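Local coordinates for spore cortex-lytic enzyme (Bacillus cereus ATCC 14579, PDB 6TCI), which probably hydrolyses spore cortex peptidoglycan during germination as an N-acetylmuramyl-L-alanine amidase, and is represented here by its N-terminal, putative peptidoglycan-binding domain, at residues 17-22 / 66-71; 21-26 / 42-47; 46-51 / 62-67. One frame throughout, in Å; residues are numbered along the deposited sequence.

Interaction 1 of 3, residues 17-22 / 66-71; sequences IELQSR and QMLVKA
Arg22 and Leu68 bring the two helices closest, with CA atoms 7.0 Å apart. The axes of segments 17-22 and 66-71 pass at 10.8 Å and run at 48° to each other. That spacing is filled by side chains. Leu68 points at helix 14-25. Its CD2 meets Leu19 CD1 at 3.5 Å, and the two leucines cross at about a right angle. Leu68 CG also lies 3.7 Å from Arg22 CB, so the aliphatic root of the arginine belongs to the apolar contact. This pairs the first and third helices of the N-terminal domain. Arg22 then runs extended from CG to NE and carries its guanidinium across Val69. Val69 CG2 sits over the centre of one face, 3.9 Å from Arg22 CZ. The edge of the group is used for polar bonds. NE and NH2 grip Glu18 side-on, both on OE2. The shorter bond, Arg22 NE to Glu18 OE2, is 2.8 Å at 156° and takes the anti lone pair of that oxygen. Arg22 NH1 bonds to Thr72 OG1 just beyond the second segment. Arg22 NH1 also donates to a water oxygen at 2.9 Å, in the guanidinium plane; that water donates to Val69 O.

Interaction 2 of 3, residues 21-26 / 42-47; sequences SRLKYN and YWALRN
Leu23 is the residue of segment 21-26 that touches segment 42-47, where it meets Ala44 and Leu45. The CA atoms of Leu23 and Ala44 are 6.8 Å apart, the shortest such spacing across the pair. Ser21 and Arg22 come first without meeting segment 42-47. The Arg22 side chain packs instead on Leu68 and Val69 of helix 62-71, and its carbonyl takes the backbone N-H of Asn26. Leu23 follows and points toward the second helix. Its CG is anti to the carbonyl carbon, chi1 -71°, and the branch ends over the backbone between Ala44 and Leu45. CD1 does most of the touching. Leu23 CD1 is 4.0 Å from Ala44 CB and 3.9 Å from Leu45 N. Leu23 CD1 also lies 4.1 Å from Leu45 CB. The second methyl, Leu23 CD2, approaches Ala44 O at 4.1 Å. The contact is buried and wholly apolar in its side chains. It joins the first and second helices of the putative peptidoglycan-binding domain, and the small methyl of Ala44 probably lets the leucine come down close to the helix backbone. Lys24 points away from helix 39-51. Its NZ is bonded to the carbonyls of Tyr29 and Gly31, which ties helix 14-25 to the loop after it. Asn26 closes the segment. Asn26 ND2 makes a weak bond to Arg22 O at 3.4 Å, and the Asn26 side chain touches Leu68 of helix 62-71. Across the contact, Tyr42 points away from helix 14-25.

Interaction 3 of 3, residues 46-51 / 62-67; sequences RNFQEK and AKTKQM
Gln49 and Thr64 supply the polar part of this contact, and Phe48 and Met67 the main apolar part. Segments 46-51 and 62-67 cross steeply, at 81°, with their axes 11.1 Å apart. Gln49 and Thr64 mark the nearest backbone approach, with CA atoms 7.2 Å apart.

The polar link is a single hydrogen bond. Gln49 NE2 donates to Thr64 OG1 over 3.1 Å, nearly straight at 165°, and the hydroxyl oxygen lies in the amide plane. Gln49 reaches it with an extended chain, and the two side chains meet at about a right angle. The other end of the amide is held from the loop between the helices: Gln49 OE1 accepts from the backbone N of Asp57 and of Gly58. Gln49 NE2 has a further, weak bond to Leu59 O.

The apolar contact is made by the far end of the Phe48 ring. Phe48 CZ lies 3.8 Å from Met67 CG, and Phe48 CE2 is 4.1 Å from the same carbon. The phenyl group leaves its helix with CG anti to the backbone N, chi1 171°, which directs it at helix 62-71. The Met67 chain bends about CB-CG and again about CG-SD, and its end leads away. Phe52, further along the chain, stacks on Phe48.

Two carbonyl oxygens also lie beside the ring, as packing neighbours. Met67 O stands at the ring edge, in the plane of the ring, and Thr64 O is 4.2 Å from Phe48 CE2.

The contact joins the second and third helices of the fold. Its chemistry implies that the buried amide of Gln49 is fixed in rotation: its oxygen faces two loop N-H groups while its nitrogen faces Thr64.

The three contacts join the three helices of this small domain pairwise. The helices follow in the order 14-25, 39-51, 62-71. Interactions 2 and 3 therefore join neighbours in the chain, and interaction 1 joins first to last. Their centres are about 8 to 9 Å apart, so they adjoin, with the buried leucines and Phe48 meeting between them. Leu68 CA lies 3.5 Å from Phe48 CZ, joining interactions 1 and 3. Leu23 CD2 lies 3.6 Å from Phe48 CB, joining interactions 2 and 3. Leu68 CD1 and Leu23 CD2, 4.1 Å apart, connect interactions 1 and 2. Interaction 1 reaches the surface through Arg22 and Val69 and closes the three-helix arrangement.

Interaction 1 of 3, residues 17-22 / 66-71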
loop_
_atom_site.group_PDB
_atom_site.type_symbol
_atom_site.label_atom_id
_atom_site.label_comp_id
_atom_site.label_asym_id
_atom_site.label_seq_id
_atom_site.Cartn_x
_atom_site.Cartn_y
_atom_site.Cartn_z
ATOM N N ILE A 17 -2.693 -5.566 5.908
ATOM C CA ILE A 17 -2.558 -6.868 5.254
ATOM C C ILE A 17 -2.938 -6.775 3.781
ATOM O O ILE A 17 -2.211 -7.257 2.906
ATOM C CB ILE A 17 -3.389 -7.939 5.983
ATOM C CG1 ILE A 17 -2.867 -8.158 7.399
ATOM C CG2 ILE A 17 -3.338 -9.254 5.217
ATOM C CD1 ILE A 17 -3.806 -8.940 8.275
ATOM N N GLU A 18 -4.092 -6.165 3.484
ATOM C CA GLU A 18 -4.497 -6.053 2.083
ATOM C C GLU A 18 -3.545 -5.161 1.297
ATOM O O GLU A 18 -3.208 -5.471 0.146
ATOM C CB GLU A 18 -5.934 -5.553 1.959
ATOM C CG GLU A 18 -6.353 -5.348 0.515
ATOM C CD GLU A 18 -7.835 -5.113 0.344
ATOM O OE1 GLU A 18 -8.599 -5.367 1.301
ATOM O OE2 GLU A 18 -8.228 -4.659 -0.755
ATOM N N LEU A 19 -3.094 -4.057 1.902
ATOM C CA LEU A 19 -2.152 -3.166 1.230
ATOM C C LEU A 19 -0.855 -3.896 0.888
ATOM O O LEU A 19 -0.370 -3.832 -0.252
ATOM C CB LEU A 19 -1.860 -1.956 2.117
ATOM C CG LEU A 19 -0.792 -0.996 1.577
ATOM C CD1 LEU A 19 -1.340 -0.238 0.403
ATOM C CD2 LEU A 19 -0.347 -0.022 2.660
ATOM N N GLN A 20 -0.275 -4.589 1.872
ATOM C CA GLN A 20 0.962 -5.322 1.629
ATOM C C GLN A 20 0.758 -6.410 0.587
ATOM O O GLN A 20 1.624 -6.628 -0.263
ATOM C CB GLN A 20 1.481 -5.936 2.930
ATOM C CG GLN A 20 2.011 -4.910 3.919
ATOM C CD GLN A 20 2.345 -5.533 5.258
ATOM O OE1 GLN A 20 1.812 -6.591 5.611
ATOM N NE2 GLN A 20 3.221 -4.879 6.020
ATOM N N SER A 21 -0.385 -7.095 0.636
ATOM C CA SER A 21 -0.642 -8.180 -0.308
ATOM C C SER A 21 -0.805 -7.658 -1.731
ATOM O O SER A 21 -0.289 -8.264 -2.687
ATOM C CB SER A 21 -1.893 -8.952 0.117
ATOM O OG SER A 21 -1.720 -9.540 1.404
ATOM N N ARG A 22 -1.549 -6.560 -1.903
ATOM C CA ARG A 22 -1.686 -5.997 -3.245
ATOM C C ARG A 22 -0.347 -5.488 -3.764
ATOM O O ARG A 22 -0.009 -5.696 -4.937
ATOM C CB ARG A 22 -2.730 -4.883 -3.255
ATOM C CG ARG A 22 -4.159 -5.395 -3.144
ATOM C CD ARG A 22 -5.171 -4.267 -3.288
ATOM N NE ARG A 22 -6.551 -4.693 -3.051
ATOM C CZ ARG A 22 -7.360 -5.188 -3.984
ATOM N NH1 ARG A 22 -6.939 -5.342 -5.240
ATOM N NH2 ARG A 22 -8.604 -5.523 -3.663
ATOM N N GLN A 66 -7.566 3.453 -4.652
ATOM C CA GLN A 66 -8.295 3.180 -5.885
ATOM C C GLN A 66 -7.351 2.746 -6.995
ATOM O O GLN A 66 -7.664 1.826 -7.763
ATOM C CB GLN A 66 -9.096 4.412 -6.302
ATOM C CG GLN A 66 -10.327 4.644 -5.437
ATOM C CD GLN A 66 -10.824 6.073 -5.489
ATOM O OE1 GLN A 66 -10.443 6.844 -6.373
ATOM N NE2 GLN A 66 -11.673 6.439 -4.532
ATOM N N MET A 67 -6.179 3.384 -7.079
ATOM C CA MET A 67 -5.198 2.992 -8.082
ATOM C C MET A 67 -4.663 1.589 -7.817
ATOM O O MET A 67 -4.454 0.814 -8.755
ATOM C CB MET A 67 -4.058 4.008 -8.108
ATOM C CG MET A 67 -3.021 3.751 -9.185
ATOM S SD MET A 67 -3.591 4.212 -10.831
ATOM C CE MET A 67 -3.647 5.993 -10.679
ATOM N N LEU A 68 -4.438 1.251 -6.549
ATOM C CA LEU A 68 -3.907 -0.066 -6.218
ATOM C C LEU A 68 -4.914 -1.163 -6.550
ATOM O O LEU A 68 -4.536 -2.230 -7.056
ATOM C CB LEU A 68 -3.489 -0.093 -4.747
ATOM C CG LEU A 68 -2.753 -1.351 -4.296
ATOM C CD1 LEU A 68 -1.539 -1.627 -5.186
ATOM C CD2 LEU A 68 -2.356 -1.229 -2.829
ATOM N N VAL A 69 -6.202 -0.910 -6.299
ATOM C CA VAL A 69 -7.244 -1.855 -6.684
ATOM C C VAL A 69 -7.312 -1.997 -8.202
ATOM O O VAL A 69 -7.412 -3.112 -8.731
ATOM C CB VAL A 69 -8.590 -1.427 -6.068
ATOM C CG1 VAL A 69 -9.709 -2.257 -6.621
ATOM C CG2 VAL A 69 -8.532 -1.538 -4.541
ATOM N N LYS A 70 -7.257 -0.880 -8.928
ATOM C CA LYS A 70 -7.282 -0.941 -10.387
ATOM C C LYS A 70 -6.070 -1.690 -10.931
ATOM O O LYS A 70 -6.189 -2.483 -11.874
ATOM C CB LYS A 70 -7.351 0.478 -10.955
ATOM C CG LYS A 70 -7.439 0.557 -12.477
ATOM C CD LYS A 70 -7.500 2.009 -12.946
ATOM C CE LYS A 70 -7.572 2.108 -14.460
ATOM N N ALA A 71 -4.898 -1.479 -10.329
ATOM C CA ALA A 71 -3.669 -2.106 -10.799
ATOM C C ALA A 71 -3.607 -3.602 -10.507
ATOM O O ALA A 71 -2.814 -4.304 -11.143
ATOM C CB ALA A 71 -2.461 -1.427 -10.155
HETATM O O HOH W 1 -8.351 -5.700 -7.764
#

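Interaction 2 of 3, residues 21-26 / 42-47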
loop_
_atom_site.group_PDB
_atom_site.type_symbol
_atom_site.label_atom_id
_atom_site.label_comp_id
_atom_site.label_asym_id
_atom_site.label_seq_id
_atom_site.Cartn_x
_atom_site.Cartn_y
_atom_site.Cartn_z
ATOM N N SER A 21 -0.385 -7.095 0.636
ATOM C CA SER A 21 -0.642 -8.180 -0.308
ATOM C C SER A 21 -0.805 -7.658 -1.731
ATOM O O SER A 21 -0.289 -8.264 -2.687
ATOM C CB SER A 21 -1.893 -8.952 0.117
ATOM O OG SER A 21 -1.720 -9.540 1.404
ATOM N N ARG A 22 -1.549 -6.560 -1.903
ATOM C CA ARG A 22 -1.686 -5.997 -3.245
ATOM C C ARG A 22 -0.347 -5.488 -3.764
ATOM O O ARG A 22 -0.009 -5.696 -4.937
ATOM C CB ARG A 22 -2.730 -4.883 -3.255
ATOM C CG ARG A 22 -4.159 -5.395 -3.144
ATOM C CD ARG A 22 -5.171 -4.267 -3.288
ATOM N NE ARG A 22 -6.551 -4.693 -3.051
ATOM C CZ ARG A 22 -7.360 -5.188 -3.984
ATOM N NH1 ARG A 22 -6.939 -5.342 -5.240
ATOM N NH2 ARG A 22 -8.604 -5.523 -3.663
ATOM N N LEU A 23 0.436 -4.828 -2.904
ATOM C CA LEU A 23 1.752 -4.361 -3.329
ATOM C C LEU A 23 2.664 -5.532 -3.675
ATOM O O LEU A 23 3.499 -5.425 -4.576
ATOM C CB LEU A 23 2.387 -3.483 -2.250
ATOM C CG LEU A 23 1.773 -2.100 -2.028
ATOM C CD1 LEU A 23 2.348 -1.460 -0.781
ATOM C CD2 LEU A 23 2.025 -1.207 -3.224
ATOM N N LYS A 24 2.534 -6.650 -2.958
ATOM C CA LYS A 24 3.334 -7.825 -3.287
ATOM C C LYS A 24 2.929 -8.396 -4.638
ATOM O O LYS A 24 3.789 -8.724 -5.466
ATOM C CB LYS A 24 3.198 -8.878 -2.188
ATOM C CG LYS A 24 3.904 -10.188 -2.511
ATOM C CD LYS A 24 3.866 -11.134 -1.326
ATOM C CE LYS A 24 4.745 -10.636 -0.198
ATOM N NZ LYS A 24 6.177 -10.588 -0.609
ATOM N N TYR A 25 1.620 -8.504 -4.883
ATOM C CA TYR A 25 1.129 -9.025 -6.155
ATOM C C TYR A 25 1.631 -8.191 -7.324
ATOM O O TYR A 25 1.899 -8.727 -8.408
ATOM C CB TYR A 25 -0.400 -9.044 -6.126
ATOM C CG TYR A 25 -1.043 -9.847 -7.236
ATOM C CD1 TYR A 25 -1.089 -11.232 -7.181
ATOM C CD2 TYR A 25 -1.619 -9.214 -8.333
ATOM C CE1 TYR A 25 -1.684 -11.963 -8.179
ATOM C CE2 TYR A 25 -2.211 -9.944 -9.346
ATOM C CZ TYR A 25 -2.243 -11.320 -9.260
ATOM O OH TYR A 25 -2.830 -12.067 -10.258
ATOM N N ASN A 26 1.766 -6.884 -7.120
ATOM C CA ASN A 26 2.257 -5.967 -8.136
ATOM C C ASN A 26 3.780 -5.910 -8.211
ATOM O O ASN A 26 4.312 -5.236 -9.098
ATOM C CB ASN A 26 1.680 -4.560 -7.911
ATOM C CG ASN A 26 0.347 -4.360 -8.609
ATOM O OD1 ASN A 26 0.276 -4.357 -9.831
ATOM N ND2 ASN A 26 -0.709 -4.154 -7.832
ATOM N N TYR A 42 6.311 1.326 3.651
ATOM C CA TYR A 42 6.513 2.707 3.224
ATOM C C TYR A 42 7.261 2.755 1.901
ATOM O O TYR A 42 6.842 3.435 0.954
ATOM C CB TYR A 42 7.316 3.406 4.320
ATOM C CG TYR A 42 7.716 4.850 4.096
ATOM C CD1 TYR A 42 6.841 5.892 4.382
ATOM C CD2 TYR A 42 9.001 5.170 3.666
ATOM C CE1 TYR A 42 7.223 7.213 4.206
ATOM C CE2 TYR A 42 9.395 6.489 3.499
ATOM C CZ TYR A 42 8.507 7.505 3.771
ATOM O OH TYR A 42 8.899 8.813 3.596
ATOM N N TRP A 43 8.377 2.018 1.817
ATOM C CA TRP A 43 9.188 1.972 0.603
ATOM C C TRP A 43 8.393 1.420 -0.578
ATOM O O TRP A 43 8.352 2.026 -1.658
ATOM C CB TRP A 43 10.416 1.107 0.892
ATOM C CG TRP A 43 11.336 0.839 -0.259
ATOM C CD1 TRP A 43 11.571 -0.370 -0.843
ATOM C CD2 TRP A 43 12.184 1.779 -0.930
ATOM N NE1 TRP A 43 12.493 -0.242 -1.851
ATOM C CE2 TRP A 43 12.884 1.069 -1.929
ATOM C CE3 TRP A 43 12.404 3.153 -0.800
ATOM C CZ2 TRP A 43 13.800 1.684 -2.783
ATOM C CZ3 TRP A 43 13.311 3.763 -1.656
ATOM C CH2 TRP A 43 13.997 3.027 -2.631
ATOM N N ALA A 44 7.759 0.258 -0.391
ATOM C CA ALA A 44 6.969 -0.341 -1.464
ATOM C C ALA A 44 5.870 0.598 -1.932
ATOM O O ALA A 44 5.628 0.735 -3.135
ATOM C CB ALA A 44 6.355 -1.658 -0.986
ATOM N N LEU A 45 5.175 1.241 -0.989
ATOM C CA LEU A 45 4.059 2.098 -1.367
ATOM C C LEU A 45 4.536 3.324 -2.125
ATOM O O LEU A 45 3.918 3.719 -3.120
ATOM C CB LEU A 45 3.252 2.497 -0.128
ATOM C CG LEU A 45 2.048 3.411 -0.397
ATOM C CD1 LEU A 45 1.066 2.797 -1.393
ATOM C CD2 LEU A 45 1.345 3.803 0.908
ATOM N N ARG A 46 5.646 3.928 -1.690
ATOM C CA ARG A 46 6.177 5.070 -2.426
ATOM C C ARG A 46 6.607 4.680 -3.839
ATOM O O ARG A 46 6.388 5.439 -4.789
ATOM C CB ARG A 46 7.316 5.717 -1.642
ATOM C CG ARG A 46 6.832 6.414 -0.393
ATOM C CD ARG A 46 7.998 6.893 0.437
ATOM N NE ARG A 46 8.848 7.791 -0.335
ATOM C CZ ARG A 46 8.762 9.118 -0.298
ATOM N NH1 ARG A 46 7.887 9.718 0.501
ATOM N NH2 ARG A 46 9.549 9.845 -1.068
ATOM N N ASN A 47 7.217 3.502 -4.000
ATOM C CA ASN A 47 7.605 3.065 -5.341
ATOM C C ASN A 47 6.382 2.808 -6.209
ATOM O O ASN A 47 6.399 3.089 -7.415
ATOM C CB ASN A 47 8.473 1.813 -5.245
ATOM C CG ASN A 47 9.861 2.120 -4.747
ATOM O OD1 ASN A 47 10.370 3.223 -4.952
ATOM N ND2 ASN A 47 10.479 1.157 -4.077
#

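Interaction 3 of 3, residues 46-51 / 62-67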
loop_
_atom_site.group_PDB
_atom_site.type_symbol
_atom_site.label_atom_id
_atom_site.label_comp_id
_atom_site.label_asym_id
_atom_site.label_seq_id
_atom_site.Cartn_x
_atom_site.Cartn_y
_atom_site.Cartn_z
ATOM N N ARG A 46 5.646 3.928 -1.690
ATOM C CA ARG A 46 6.177 5.070 -2.426
ATOM C C ARG A 46 6.607 4.680 -3.839
ATOM O O ARG A 46 6.388 5.439 -4.789
ATOM C CB ARG A 46 7.316 5.717 -1.642
ATOM C CG ARG A 46 6.832 6.414 -0.393
ATOM C CD ARG A 46 7.998 6.893 0.437
ATOM N NE ARG A 46 8.848 7.791 -0.335
ATOM C CZ ARG A 46 8.762 9.118 -0.298
ATOM N NH1 ARG A 46 7.887 9.718 0.501
ATOM N NH2 ARG A 46 9.549 9.845 -1.068
ATOM N N ASN A 47 7.217 3.502 -4.000
ATOM C CA ASN A 47 7.605 3.065 -5.341
ATOM C C ASN A 47 6.382 2.808 -6.209
ATOM O O ASN A 47 6.399 3.089 -7.415
ATOM C CB ASN A 47 8.473 1.813 -5.245
ATOM C CG ASN A 47 9.861 2.120 -4.747
ATOM O OD1 ASN A 47 10.370 3.223 -4.952
ATOM N ND2 ASN A 47 10.479 1.157 -4.077
ATOM N N PHE A 48 5.313 2.269 -5.615
ATOM C CA PHE A 48 4.065 2.105 -6.349
ATOM C C PHE A 48 3.510 3.456 -6.781
ATOM O O PHE A 48 3.100 3.633 -7.934
ATOM C CB PHE A 48 3.040 1.364 -5.488
ATOM C CG PHE A 48 1.670 1.353 -6.084
ATOM C CD1 PHE A 48 1.338 0.413 -7.044
ATOM C CD2 PHE A 48 0.726 2.297 -5.724
ATOM C CE1 PHE A 48 0.093 0.403 -7.629
ATOM C CE2 PHE A 48 -0.534 2.286 -6.308
ATOM C CZ PHE A 48 -0.841 1.338 -7.265
ATOM N N GLN A 49 3.476 4.421 -5.852
ATOM C CA GLN A 49 2.967 5.745 -6.196
ATOM C C GLN A 49 3.756 6.363 -7.343
ATOM O O GLN A 49 3.166 6.920 -8.276
ATOM C CB GLN A 49 2.962 6.650 -4.964
ATOM C CG GLN A 49 1.905 6.237 -3.946
ATOM C CD GLN A 49 2.015 7.016 -2.654
ATOM O OE1 GLN A 49 3.115 7.290 -2.176
ATOM N NE2 GLN A 49 0.874 7.380 -2.082
ATOM N N GLU A 50 5.088 6.261 -7.297
ATOM C CA GLU A 50 5.920 6.819 -8.359
ATOM C C GLU A 50 5.615 6.158 -9.697
ATOM O O GLU A 50 5.418 6.842 -10.709
ATOM C CB GLU A 50 7.399 6.667 -7.994
ATOM C CG GLU A 50 8.358 7.241 -9.033
ATOM C CD GLU A 50 8.962 8.556 -8.595
ATOM O OE1 GLU A 50 9.275 8.699 -7.391
ATOM O OE2 GLU A 50 9.128 9.447 -9.456
ATOM N N LYS A 51 5.553 4.823 -9.715
ATOM C CA LYS A 51 5.319 4.099 -10.961
ATOM C C LYS A 51 3.968 4.455 -11.565
ATOM O O LYS A 51 3.833 4.548 -12.793
ATOM C CB LYS A 51 5.394 2.590 -10.706
ATOM C CG LYS A 51 5.165 1.720 -11.940
ATOM C CD LYS A 51 6.299 1.878 -12.960
ATOM C CE LYS A 51 7.621 1.373 -12.399
ATOM N NZ LYS A 51 8.639 1.159 -13.464
ATOM N N ALA A 62 -7.609 7.819 -0.524
ATOM C CA ALA A 62 -8.597 7.297 -1.472
ATOM C C ALA A 62 -7.998 7.076 -2.858
ATOM O O ALA A 62 -8.200 6.021 -3.472
ATOM C CB ALA A 62 -9.803 8.235 -1.550
ATOM N N LYS A 63 -7.236 8.047 -3.368
ATOM C CA LYS A 63 -6.748 7.936 -4.740
ATOM C C LYS A 63 -5.709 6.830 -4.878
ATOM O O LYS A 63 -5.696 6.097 -5.879
ATOM C CB LYS A 63 -6.203 9.280 -5.217
ATOM C CG LYS A 63 -7.287 10.218 -5.742
ATOM C CD LYS A 63 -7.023 11.663 -5.359
ATOM N N THR A 64 -4.842 6.677 -3.878
ATOM C CA THR A 64 -3.844 5.614 -3.919
ATOM C C THR A 64 -4.501 4.246 -3.795
ATOM O O THR A 64 -4.141 3.309 -4.521
ATOM C CB THR A 64 -2.809 5.825 -2.813
ATOM O OG1 THR A 64 -2.051 7.005 -3.098
ATOM C CG2 THR A 64 -1.843 4.648 -2.745
ATOM N N LYS A 65 -5.457 4.100 -2.874
ATOM C CA LYS A 65 -6.164 2.825 -2.758
ATOM C C LYS A 65 -6.883 2.475 -4.051
ATOM O O LYS A 65 -6.845 1.322 -4.500
ATOM C CB LYS A 65 -7.186 2.882 -1.627
ATOM C CG LYS A 65 -6.594 2.942 -0.241
ATOM C CD LYS A 65 -7.684 3.332 0.727
ATOM C CE LYS A 65 -7.173 3.529 2.126
ATOM N NZ LYS A 65 -8.290 3.977 3.007
ATOM N N GLN A 66 -7.566 3.453 -4.652
ATOM C CA GLN A 66 -8.295 3.180 -5.885
ATOM C C GLN A 66 -7.351 2.746 -6.995
ATOM O O GLN A 66 -7.664 1.826 -7.763
ATOM C CB GLN A 66 -9.096 4.412 -6.302
ATOM C CG GLN A 66 -10.327 4.644 -5.437
ATOM C CD GLN A 66 -10.824 6.073 -5.489
ATOM O OE1 GLN A 66 -10.443 6.844 -6.373
ATOM N NE2 GLN A 66 -11.673 6.439 -4.532
ATOM N N MET A 67 -6.179 3.384 -7.079
ATOM C CA MET A 67 -5.198 2.992 -8.082
ATOM C C MET A 67 -4.663 1.589 -7.817
ATOM O O MET A 67 -4.454 0.814 -8.755
ATOM C CB MET A 67 -4.058 4.008 -8.108
ATOM C CG MET A 67 -3.021 3.751 -9.185
ATOM S SD MET A 67 -3.591 4.212 -10.831
ATOM C CE MET A 67 -3.647 5.993 -10.679
#